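Local coordinates for protein rhodopsin (Rubrobacter xylanophilus, PDB 6KFQ) that binds retinal through a covalent link and probably uses absorbed light to pump protons across the membrane, at residues Y72-I77 against L207-F212; L81-L86 against A102-L107; I112-W117 against I132-A137. All coordinates share one frame; numbering follows the deposited sequence.

Contact 1: residues Y72-I77 against L207-F212; sequences YIDWVI and LAKVGF. With RET (retinal), chain R; MPG ([(Z)-octadec-9-enyl] (2R)-2,3-bis(oxidanyl)propanoate), chain K.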
loop_
_atom_site.group_PDB
_atom_site.type_symbol
_atom_site.label_atom_id
_atom_site.label_comp_id
_atom_site.label_asym_id
_atom_site.label_seq_id
_atom_site.Cartn_x
_atom_site.Cartn_y
_atom_site.Cartn_z
ATOM N N TYR A 72 9.007 -1.925 5.568
ATOM C CA TYR A 72 9.273 -1.809 4.140
ATOM C C TYR A 72 9.161 -3.141 3.408
ATOM O O TYR A 72 8.915 -3.152 2.196
ATOM C CB TYR A 72 10.669 -1.206 3.932
ATOM C CG TYR A 72 10.824 0.184 4.522
ATOM C CD1 TYR A 72 11.067 0.364 5.886
ATOM C CD2 TYR A 72 10.737 1.320 3.715
ATOM C CE1 TYR A 72 11.210 1.626 6.429
ATOM C CE2 TYR A 72 10.879 2.587 4.249
ATOM C CZ TYR A 72 11.111 2.737 5.608
ATOM O OH TYR A 72 11.262 4.001 6.141
ATOM N N ILE A 73 9.342 -4.259 4.113
ATOM C CA ILE A 73 9.186 -5.561 3.478
ATOM C C ILE A 73 7.719 -5.820 3.187
ATOM O O ILE A 73 7.362 -6.334 2.118
ATOM C CB ILE A 73 9.794 -6.665 4.360
ATOM C CG1 ILE A 73 11.187 -6.254 4.852
ATOM C CG2 ILE A 73 9.837 -7.983 3.598
ATOM C CD1 ILE A 73 12.178 -5.990 3.743
ATOM N N ASP A 74 6.854 -5.495 4.150
ATOM C CA ASP A 74 5.424 -5.372 3.904
ATOM C C ASP A 74 5.177 -4.543 2.643
ATOM O O ASP A 74 4.603 -5.029 1.663
ATOM C CB ASP A 74 4.784 -4.749 5.160
ATOM C CG ASP A 74 3.305 -4.362 4.998
ATOM O OD1 ASP A 74 2.807 -4.188 3.867
ATOM O OD2 ASP A 74 2.639 -4.190 6.055
ATOM N N TRP A 75 5.644 -3.293 2.648
ATOM C CA TRP A 75 5.295 -2.357 1.581
ATOM C C TRP A 75 5.744 -2.851 0.217
ATOM O O TRP A 75 5.007 -2.721 -0.764
ATOM C CB TRP A 75 5.905 -0.991 1.867
ATOM C CG TRP A 75 5.331 -0.312 3.074
ATOM C CD1 TRP A 75 4.255 -0.716 3.826
ATOM C CD2 TRP A 75 5.799 0.899 3.661
ATOM N NE1 TRP A 75 4.039 0.172 4.850
ATOM C CE2 TRP A 75 4.969 1.178 4.767
ATOM C CE3 TRP A 75 6.844 1.778 3.363
ATOM C CZ2 TRP A 75 5.146 2.299 5.565
ATOM C CZ3 TRP A 75 7.028 2.887 4.170
ATOM C CH2 TRP A 75 6.185 3.137 5.256
ATOM N N VAL A 76 6.958 -3.405 0.124
ATOM C CA VAL A 76 7.492 -3.770 -1.184
ATOM C C VAL A 76 6.668 -4.884 -1.817
ATOM O O VAL A 76 6.698 -5.066 -3.036
ATOM C CB VAL A 76 8.986 -4.156 -1.076
ATOM C CG1 VAL A 76 9.149 -5.606 -0.674
ATOM C CG2 VAL A 76 9.710 -3.873 -2.409
ATOM N N ILE A 77 5.913 -5.624 -1.014
ATOM C CA ILE A 77 5.006 -6.638 -1.533
ATOM C C ILE A 77 3.608 -6.082 -1.718
ATOM O O ILE A 77 2.982 -6.294 -2.758
ATOM C CB ILE A 77 4.996 -7.865 -0.594
ATOM C CG1 ILE A 77 6.369 -8.544 -0.593
ATOM C CG2 ILE A 77 3.895 -8.836 -1.000
ATOM C CD1 ILE A 77 6.609 -9.423 0.613
ATOM N N LEU A 207 -6.242 2.222 6.767
ATOM C CA LEU A 207 -7.098 2.848 5.765
ATOM C C LEU A 207 -6.708 2.410 4.358
ATOM O O LEU A 207 -7.566 2.051 3.543
ATOM C CB LEU A 207 -7.018 4.369 5.895
ATOM C CG LEU A 207 -7.541 4.954 7.215
ATOM C CD1 LEU A 207 -7.328 6.471 7.214
ATOM C CD2 LEU A 207 -9.028 4.601 7.426
ATOM N N ALA A 208 -5.409 2.437 4.054
ATOM C CA ALA A 208 -4.933 2.141 2.706
ATOM C C ALA A 208 -5.058 0.671 2.331
ATOM O O ALA A 208 -4.963 0.351 1.134
ATOM C CB ALA A 208 -3.470 2.595 2.566
ATOM N N LYS A 209 -5.292 -0.221 3.306
ATOM C CA LYS A 209 -5.403 -1.654 3.049
ATOM C C LYS A 209 -6.765 -2.199 3.446
ATOM O O LYS A 209 -7.453 -2.785 2.603
ATOM C CB LYS A 209 -4.291 -2.429 3.776
ATOM C CG LYS A 209 -2.870 -2.134 3.244
ATOM C CD LYS A 209 -1.790 -2.981 3.917
ATOM C CE LYS A 209 -0.430 -2.781 3.238
ATOM N NZ LYS A 209 0.264 -1.548 3.700
ATOM N N VAL A 210 -7.173 -2.041 4.705
ATOM C CA VAL A 210 -8.482 -2.543 5.110
ATOM C C VAL A 210 -9.588 -1.637 4.595
ATOM O O VAL A 210 -10.612 -2.118 4.111
ATOM C CB VAL A 210 -8.548 -2.704 6.639
ATOM C CG1 VAL A 210 -9.971 -3.127 7.061
ATOM C CG2 VAL A 210 -7.538 -3.737 7.096
ATOM N N GLY A 211 -9.404 -0.318 4.684
ATOM C CA GLY A 211 -10.399 0.584 4.125
ATOM C C GLY A 211 -10.529 0.418 2.624
ATOM O O GLY A 211 -11.630 0.252 2.093
ATOM N N PHE A 212 -9.393 0.475 1.920
ATOM C CA PHE A 212 -9.341 0.157 0.496
ATOM C C PHE A 212 -10.048 -1.161 0.194
ATOM O O PHE A 212 -10.961 -1.214 -0.637
ATOM C CB PHE A 212 -7.860 0.132 0.075
ATOM C CG PHE A 212 -7.597 -0.125 -1.393
ATOM C CD1 PHE A 212 -7.620 -1.414 -1.898
ATOM C CD2 PHE A 212 -7.206 0.914 -2.233
ATOM C CE1 PHE A 212 -7.330 -1.658 -3.234
ATOM C CE2 PHE A 212 -6.892 0.672 -3.574
ATOM C CZ PHE A 212 -6.964 -0.607 -4.070
HETATM C C1 RET R . 8.667 6.481 1.688
HETATM C C2 RET R . 9.922 7.298 2.026
HETATM C C3 RET R . 10.656 7.866 0.830
HETATM C C4 RET R . 9.736 8.709 -0.031
HETATM C C5 RET R . 8.360 8.112 -0.228
HETATM C C6 RET R . 7.909 7.058 0.475
HETATM C C7 RET R . 6.568 6.550 0.224
HETATM C C8 RET R . 5.937 5.441 0.698
HETATM C C9 RET R . 4.597 4.967 0.437
HETATM C C10 RET R . 4.122 3.944 1.171
HETATM C C11 RET R . 2.835 3.317 1.079
HETATM C C12 RET R . 2.528 2.285 1.858
HETATM C C13 RET R . 1.291 1.540 1.872
HETATM C C14 RET R . 1.205 0.441 2.658
HETATM C C15 RET R . 0.094 -0.457 2.794
HETATM C C16 RET R . 9.117 5.040 1.412
HETATM C C17 RET R . 7.818 6.502 2.974
HETATM C C18 RET R . 7.645 8.703 -1.412
HETATM C C19 RET R . 3.783 5.653 -0.622
HETATM C C20 RET R . 0.174 2.006 0.981
HETATM C C15 MPG K . -13.344 2.712 4.212
HETATM C C16 MPG K . -13.047 4.145 4.577
HETATM C C17 MPG K . -11.714 4.656 4.106
HETATM C C18 MPG K . -11.438 6.078 4.535
HETATM O O HOH W 1 1.158 -2.094 6.052
#
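Asp74 and Lys209 reach toward each other from opposite directions. They bridge a wide gap, since the nearest CA atoms, those of Trp75 and Lys209, are 10.8 Å apart. With CG swung anti to the backbone N (chi1 172°), the Asp74 carboxylate points across to the lysine. The direct polar pair is a long salt bridge, with Asp74 OD1 3.7 Å from Lys209 NZ. A water makes the shorter link: it accepts from Lys209 NZ and donates to Asp74 OD2, both at 2.6 Å. Asp74 OD1 is also hydrogen-bonded to Thr78 OG1, which helps to fix the turn of the carboxylate.

The covalent part is the bond from Lys209 NZ to retinal C15, 1.4 Å long. The lysine runs out nearly straight, then bends at chi4 (81°), where NZ joins the retinal.

The remaining contacts are apolar and aromatic. Retinal C12 lies 3.8 Å above one face of the Trp75 ring, offset toward its rim. Trp75 CD1 comes within 3.5 Å of retinal C14. Tyr178 and Phe201 meet the Trp75 ring edge-to-face. An alanine in place of Trp75 would remove this flat wall, and the polyene beyond the lysine link would probably be less well held.

Within helix 194-218, residues 207-211 make a wider pi-type turn. Lysine-linked retinal, a nearby aspartate and a bridging water make up the Schiff base site characteristic of microbial rhodopsins.

Contact 2: residues L81-L86 against A102-L107; sequences LLLLDL and ASLIAL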
loop_
_atom_site.group_PDB
_atom_site.type_symbol
_atom_site.label_atom_id
_atom_site.label_comp_id
_atom_site.label_asym_id
_atom_site.label_seq_id
_atom_site.Cartn_x
_atom_site.Cartn_y
_atom_site.Cartn_z
ATOM N N LEU A 81 0.720 -4.932 -5.049
ATOM C CA LEU A 81 -0.567 -5.621 -5.097
ATOM C C LEU A 81 -1.723 -4.630 -5.069
ATOM O O LEU A 81 -2.749 -4.850 -5.725
ATOM C CB LEU A 81 -0.686 -6.616 -3.936
ATOM C CG LEU A 81 0.176 -7.879 -3.970
ATOM C CD1 LEU A 81 0.073 -8.647 -2.659
ATOM C CD2 LEU A 81 -0.240 -8.773 -5.124
ATOM N N LEU A 82 -1.587 -3.543 -4.309
ATOM C CA LEU A 82 -2.606 -2.496 -4.338
ATOM C C LEU A 82 -2.702 -1.874 -5.727
ATOM O O LEU A 82 -3.797 -1.661 -6.258
ATOM C CB LEU A 82 -2.295 -1.420 -3.296
ATOM C CG LEU A 82 -2.574 -1.809 -1.838
ATOM C CD1 LEU A 82 -1.888 -0.842 -0.920
ATOM C CD2 LEU A 82 -4.080 -1.864 -1.539
ATOM N N LEU A 83 -1.556 -1.563 -6.330
ATOM C CA LEU A 83 -1.578 -1.050 -7.691
ATOM C C LEU A 83 -2.179 -2.072 -8.642
ATOM O O LEU A 83 -2.923 -1.712 -9.559
ATOM C CB LEU A 83 -0.160 -0.660 -8.121
ATOM C CG LEU A 83 0.436 0.419 -7.221
ATOM C CD1 LEU A 83 1.898 0.665 -7.582
ATOM C CD2 LEU A 83 -0.375 1.699 -7.354
ATOM N N LEU A 84 -1.863 -3.355 -8.443
ATOM C CA LEU A 84 -2.438 -4.406 -9.273
ATOM C C LEU A 84 -3.960 -4.419 -9.173
ATOM O O LEU A 84 -4.655 -4.511 -10.190
ATOM C CB LEU A 84 -1.860 -5.762 -8.874
ATOM C CG LEU A 84 -2.300 -6.934 -9.754
ATOM C CD1 LEU A 84 -2.026 -6.648 -11.236
ATOM C CD2 LEU A 84 -1.599 -8.217 -9.314
ATOM N N ASP A 85 -4.499 -4.359 -7.951
ATOM C CA ASP A 85 -5.946 -4.205 -7.796
ATOM C C ASP A 85 -6.473 -3.052 -8.650
ATOM O O ASP A 85 -7.505 -3.180 -9.319
ATOM C CB ASP A 85 -6.305 -3.962 -6.330
ATOM C CG ASP A 85 -6.629 -5.237 -5.575
ATOM O OD1 ASP A 85 -6.871 -6.284 -6.208
ATOM O OD2 ASP A 85 -6.647 -5.179 -4.326
ATOM N N LEU A 86 -5.774 -1.915 -8.639
ATOM C CA LEU A 86 -6.253 -0.768 -9.397
ATOM C C LEU A 86 -6.147 -1.023 -10.893
ATOM O O LEU A 86 -7.042 -0.641 -11.654
ATOM C CB LEU A 86 -5.474 0.493 -9.011
ATOM C CG LEU A 86 -5.682 1.071 -7.614
ATOM C CD1 LEU A 86 -4.761 2.275 -7.378
ATOM C CD2 LEU A 86 -7.137 1.446 -7.378
ATOM N N ALA A 102 4.128 -3.585 -15.654
ATOM C CA ALA A 102 5.487 -3.798 -15.166
ATOM C C ALA A 102 6.177 -2.471 -14.871
ATOM O O ALA A 102 6.933 -2.359 -13.899
ATOM C CB ALA A 102 6.293 -4.611 -16.183
ATOM N N SER A 103 5.931 -1.456 -15.704
ATOM C CA SER A 103 6.510 -0.137 -15.462
ATOM C C SER A 103 6.003 0.452 -14.159
ATOM O O SER A 103 6.780 0.981 -13.356
ATOM C CB SER A 103 6.184 0.810 -16.615
ATOM O OG SER A 103 6.809 0.377 -17.805
ATOM N N LEU A 104 4.686 0.414 -13.955
ATOM C CA LEU A 104 4.113 0.936 -12.722
ATOM C C LEU A 104 4.658 0.196 -11.514
ATOM O O LEU A 104 5.033 0.811 -10.507
ATOM C CB LEU A 104 2.585 0.828 -12.778
ATOM C CG LEU A 104 1.801 1.320 -11.560
ATOM C CD1 LEU A 104 1.969 2.832 -11.379
ATOM C CD2 LEU A 104 0.340 0.956 -11.703
ATOM N N ILE A 105 4.704 -1.134 -11.586
ATOM C CA ILE A 105 5.147 -1.900 -10.423
ATOM C C ILE A 105 6.632 -1.657 -10.168
ATOM O O ILE A 105 7.056 -1.460 -9.024
ATOM C CB ILE A 105 4.835 -3.401 -10.608
ATOM C CG1 ILE A 105 3.321 -3.664 -10.663
ATOM C CG2 ILE A 105 5.534 -4.244 -9.534
ATOM C CD1 ILE A 105 2.525 -3.010 -9.570
ATOM N N ALA A 106 7.441 -1.634 -11.226
ATOM C CA ALA A 106 8.872 -1.413 -11.052
ATOM C C ALA A 106 9.139 -0.063 -10.390
ATOM O O ALA A 106 9.950 0.037 -9.462
ATOM C CB ALA A 106 9.584 -1.514 -12.400
ATOM N N LEU A 107 8.453 0.985 -10.848
ATOM C CA LEU A 107 8.581 2.293 -10.213
ATOM C C LEU A 107 8.239 2.217 -8.732
ATOM O O LEU A 107 8.947 2.774 -7.886
ATOM C CB LEU A 107 7.658 3.289 -10.909
ATOM C CG LEU A 107 8.192 4.544 -11.596
ATOM C CD1 LEU A 107 9.615 4.386 -12.043
ATOM C CD2 LEU A 107 7.294 4.870 -12.774
#
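Leu83 points at helix 98-120 and meets Leu104 and Ile105 there. The contact joins two successive transmembrane helices, 70-90 and 98-120, of the seven-helix microbial rhodopsin fold. It is wholly apolar: no hydrogen bond passes between the two segments. The backbones come closest at Leu83 and Ile105, whose CA atoms are 7.3 Å apart. The two segments bury 168 Å² between them.

Leu83 can be followed outward from its backbone. Its CB already touches both partners. Ile105 CD1 lies 3.9 Å from Leu83 CB, and Leu104 CD2 lies 4.0 Å from the same CB. These two methyl groups are 5.0 Å from each other, from Leu104 CD2 to Ile105 CD1, so the Leu83 CB faces the dip between them. The next atom, CG, is the branch point. It stands anti to the carbonyl carbon (chi1 -60°). From it CD1 carries on toward Leu104. The other methyl, CD2, has no partner as close in segment 102-107. The two leucine side chains cross at a slant, and each uses more than its tip.

Ile105 reaches the contact differently. Its CB bond does not head for Leu83, but its CG1 branch brings CD1 across. A bound lipid also touches Ile105, so this residue lies between the neighbouring helix and lipid.

Other helices close around the pair. Leu83 also packs on Trp175 of helix 158-184. Leu104 packs on Val141 and Leu144 of helix 124-153. Leu104 has CG anti to its backbone N (chi1 180°), and this places its CG 4.0 Å from Leu83 CD1.

Contact 3: residues I112-W117 against I132-A137; sequences ILTGLW and IISTAA. With RET (retinal), chain R; MPG ([(Z)-octadec-9-enyl] (2R)-2,3-bis(oxidanyl)propanoate), chain B.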
loop_
_atom_site.group_PDB
_atom_site.type_symbol
_atom_site.label_atom_id
_atom_site.label_comp_id
_atom_site.label_asym_id
_atom_site.label_seq_id
_atom_site.Cartn_x
_atom_site.Cartn_y
_atom_site.Cartn_z
ATOM N N ILE A 112 9.866 2.040 -2.838
ATOM C CA ILE A 112 9.913 1.441 -1.507
ATOM C C ILE A 112 11.343 1.101 -1.132
ATOM O O ILE A 112 11.806 1.411 -0.026
ATOM C CB ILE A 112 9.019 0.190 -1.434
ATOM C CG1 ILE A 112 7.557 0.543 -1.704
ATOM C CG2 ILE A 112 9.201 -0.494 -0.062
ATOM C CD1 ILE A 112 6.983 1.500 -0.682
ATOM N N LEU A 113 12.059 0.430 -2.034
ATOM C CA LEU A 113 13.402 -0.034 -1.709
ATOM C C LEU A 113 14.375 1.128 -1.521
ATOM O O LEU A 113 15.299 1.039 -0.703
ATOM C CB LEU A 113 13.896 -1.000 -2.790
ATOM C CG LEU A 113 13.141 -2.333 -2.785
ATOM C CD1 LEU A 113 13.642 -3.272 -3.853
ATOM C CD2 LEU A 113 13.221 -2.985 -1.404
ATOM N N THR A 114 14.204 2.225 -2.269
ATOM C CA THR A 114 15.077 3.371 -2.027
ATOM C C THR A 114 14.680 4.099 -0.750
ATOM O O THR A 114 15.516 4.770 -0.136
ATOM C CB THR A 114 15.075 4.350 -3.212
ATOM O OG1 THR A 114 13.741 4.793 -3.482
ATOM C CG2 THR A 114 15.663 3.705 -4.472
ATOM N N GLY A 115 13.415 3.985 -0.342
ATOM C CA GLY A 115 13.010 4.540 0.939
ATOM C C GLY A 115 13.554 3.734 2.102
ATOM O O GLY A 115 13.951 4.293 3.132
ATOM N N LEU A 116 13.574 2.407 1.959
ATOM C CA LEU A 116 14.207 1.555 2.959
ATOM C C LEU A 116 15.693 1.860 3.062
ATOM O O LEU A 116 16.250 1.960 4.165
ATOM C CB LEU A 116 13.979 0.086 2.607
ATOM C CG LEU A 116 14.793 -0.931 3.411
ATOM C CD1 LEU A 116 14.463 -0.845 4.893
ATOM C CD2 LEU A 116 14.540 -2.334 2.885
ATOM N N TRP A 117 16.349 2.011 1.906
ATOM C CA TRP A 117 17.763 2.367 1.872
ATOM C C TRP A 117 18.004 3.714 2.541
ATOM O O TRP A 117 18.947 3.866 3.325
ATOM C CB TRP A 117 18.235 2.381 0.419
ATOM C CG TRP A 117 19.689 2.597 0.237
ATOM C CD1 TRP A 117 20.657 2.576 1.196
ATOM C CD2 TRP A 117 20.354 2.865 -1.003
ATOM N NE1 TRP A 117 21.887 2.818 0.627
ATOM C CE2 TRP A 117 21.723 2.998 -0.721
ATOM C CE3 TRP A 117 19.918 3.004 -2.324
ATOM C CZ2 TRP A 117 22.669 3.268 -1.714
ATOM C CZ3 TRP A 117 20.862 3.273 -3.312
ATOM C CH2 TRP A 117 22.218 3.401 -2.998
ATOM N N ILE A 132 14.940 11.831 -2.012
ATOM C CA ILE A 132 14.532 12.507 -3.237
ATOM C C ILE A 132 14.318 11.499 -4.356
ATOM O O ILE A 132 13.330 11.574 -5.097
ATOM C CB ILE A 132 15.564 13.575 -3.634
ATOM C CG1 ILE A 132 15.728 14.566 -2.493
ATOM C CG2 ILE A 132 15.112 14.299 -4.895
ATOM C CD1 ILE A 132 14.456 15.246 -2.120
ATOM N N ILE A 133 15.257 10.559 -4.517
ATOM C CA ILE A 133 15.089 9.523 -5.535
ATOM C C ILE A 133 13.790 8.756 -5.300
ATOM O O ILE A 133 13.021 8.497 -6.234
ATOM C CB ILE A 133 16.312 8.585 -5.551
ATOM C CG1 ILE A 133 17.570 9.364 -5.935
ATOM C CG2 ILE A 133 16.102 7.454 -6.535
ATOM C CD1 ILE A 133 18.862 8.631 -5.643
ATOM N N SER A 134 13.510 8.411 -4.049
ATOM C CA SER A 134 12.281 7.678 -3.745
ATOM C C SER A 134 11.044 8.499 -4.110
ATOM O O SER A 134 10.110 7.996 -4.747
ATOM C CB SER A 134 12.269 7.286 -2.266
ATOM O OG SER A 134 11.106 6.521 -1.976
ATOM N N THR A 135 11.034 9.778 -3.737
ATOM C CA THR A 135 9.914 10.645 -4.085
ATOM C C THR A 135 9.771 10.806 -5.599
ATOM O O THR A 135 8.646 10.869 -6.115
ATOM C CB THR A 135 10.094 11.999 -3.403
ATOM O OG1 THR A 135 10.152 11.797 -1.989
ATOM C CG2 THR A 135 8.945 12.937 -3.724
ATOM N N ALA A 136 10.886 10.832 -6.329
ATOM C CA ALA A 136 10.817 10.876 -7.788
ATOM C C ALA A 136 10.067 9.668 -8.336
ATOM O O ALA A 136 9.202 9.803 -9.208
ATOM C CB ALA A 136 12.226 10.942 -8.383
ATOM N N ALA A 137 10.406 8.468 -7.850
ATOM C CA ALA A 137 9.688 7.269 -8.277
ATOM C C ALA A 137 8.222 7.343 -7.884
ATOM O O ALA A 137 7.343 6.945 -8.653
ATOM C CB ALA A 137 10.327 6.017 -7.673
HETATM C C1 RET R . 8.667 6.481 1.688
HETATM C C2 RET R . 9.922 7.298 2.026
HETATM C C3 RET R . 10.656 7.866 0.830
HETATM C C4 RET R . 9.736 8.709 -0.031
HETATM C C5 RET R . 8.360 8.112 -0.228
HETATM C C6 RET R . 7.909 7.058 0.475
HETATM C C7 RET R . 6.568 6.550 0.224
HETATM C C8 RET R . 5.937 5.441 0.698
HETATM C C9 RET R . 4.597 4.967 0.437
HETATM C C10 RET R . 4.122 3.944 1.171
HETATM C C11 RET R . 2.835 3.317 1.079
HETATM C C12 RET R . 2.528 2.285 1.858
HETATM C C13 RET R . 1.291 1.540 1.872
HETATM C C14 RET R . 1.205 0.441 2.658
HETATM C C15 RET R . 0.094 -0.457 2.794
HETATM C C16 RET R . 9.117 5.040 1.412
HETATM C C17 RET R . 7.818 6.502 2.974
HETATM C C18 RET R . 7.645 8.703 -1.412
HETATM C C19 RET R . 3.783 5.653 -0.622
HETATM C C20 RET R . 0.174 2.006 0.981
HETATM C C2 MPG B . 23.776 7.738 -2.586
HETATM C C3 MPG B . 23.042 7.396 -3.866
HETATM C C4 MPG B . 22.572 8.606 -4.638
HETATM C C5 MPG B . 23.587 9.188 -5.594
HETATM C C6 MPG B . 23.645 8.501 -6.942
HETATM C C7 MPG B . 22.427 8.754 -7.823
HETATM C C8 MPG B . 22.504 8.137 -9.189
HETATM C C9 MPG B . 21.372 8.541 -10.085
HETATM C C10 MPG B . 20.515 7.765 -10.708
HETATM C C11 MPG B . 19.383 8.273 -11.549
HETATM C C12 MPG B . 19.369 7.757 -12.958
HETATM C C13 MPG B . 18.639 6.436 -13.153
HETATM C C14 MPG B . 18.517 6.016 -14.599
HETATM C C15 MPG B . 17.618 4.823 -14.847
HETATM C C16 MPG B . 17.469 4.468 -16.310
HETATM C C17 MPG B . 16.564 3.308 -16.633
HETATM C C18 MPG B . 16.498 2.984 -18.109
HETATM O O1 MPG B . 24.531 6.976 -0.423
HETATM C C1 MPG B . 24.001 6.544 -1.698
HETATM C CXD MPG B . 25.396 6.588 1.756
HETATM O O2 MPG B . 25.487 8.001 1.704
HETATM C C21 MPG B . 26.758 5.950 1.978
HETATM O O3 MPG B . 27.318 6.433 3.190
HETATM O O4 MPG B . 24.451 4.876 0.385
HETATM C CX3 MPG B . 24.742 6.038 0.497
#
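Thr114 and Ser134 meet where the two helices come closest, with their CA atoms 5.4 Å apart. Thr114 OG1 sits against the base of the serine, 3.1 Å from Ser134 CB. The two hydroxyls do not bond to each other. Beside them, Thr114 CG2 packs on Ile133 CG2 at 4.3 Å, a looser apolar touch.

The hydroxyls are held by helix 98-120 itself. Thr114 OG1 is hydrogen-bonded to the carbonyl oxygens of Val110 and Met111, as its position between backbone N and carbonyl carbon (chi1 57°) allows. Ser134 OG crosses to Met111 O, which thus serves both side chains. The pair belongs to consecutive, nearly antiparallel helices of the seven-helix rhodopsin bundle; the segment axes lie 8.2 Å apart at 163°.

On the inner side is the ring end of retinal. Ser134 OG is 3.1 Å from retinal C3, and Thr135 OG1 approaches C4. Gly115 CA is 4.0 Å from retinal C16, and a CB on this residue would collide with that methyl.

On the lipid side, Ile133 CD1 touches the chain of a bound lipid. The indole of Trp117 lies by the lipid's ester, with CZ2 3.2 Å from the carbonyl oxygen O4.

Helix 70-90 takes part in contacts 1 and 2, and helix 98-120 in contacts 2 and 3. The centres of contact 1 and contact 2 are about 13 Å apart. The centre of contact 3 is about 16 Å from each of the other two. Contacts 1 and 3 sit at the two ends of the retinal, the lysine link and the ring. They also touch directly: Tyr72 CD2 lies 3.5 Å from Leu116 N. Contact 2 joins contact 1 through Leu82, which lines the retinal pocket; its CD2 is 3.6 Å from Ala208 O. The side chain of Leu83 stays about 8 Å from the retinal, nearest atoms. Contacts 2 and 3 meet where Leu107 O comes 3.5 Å from Ala137 CB.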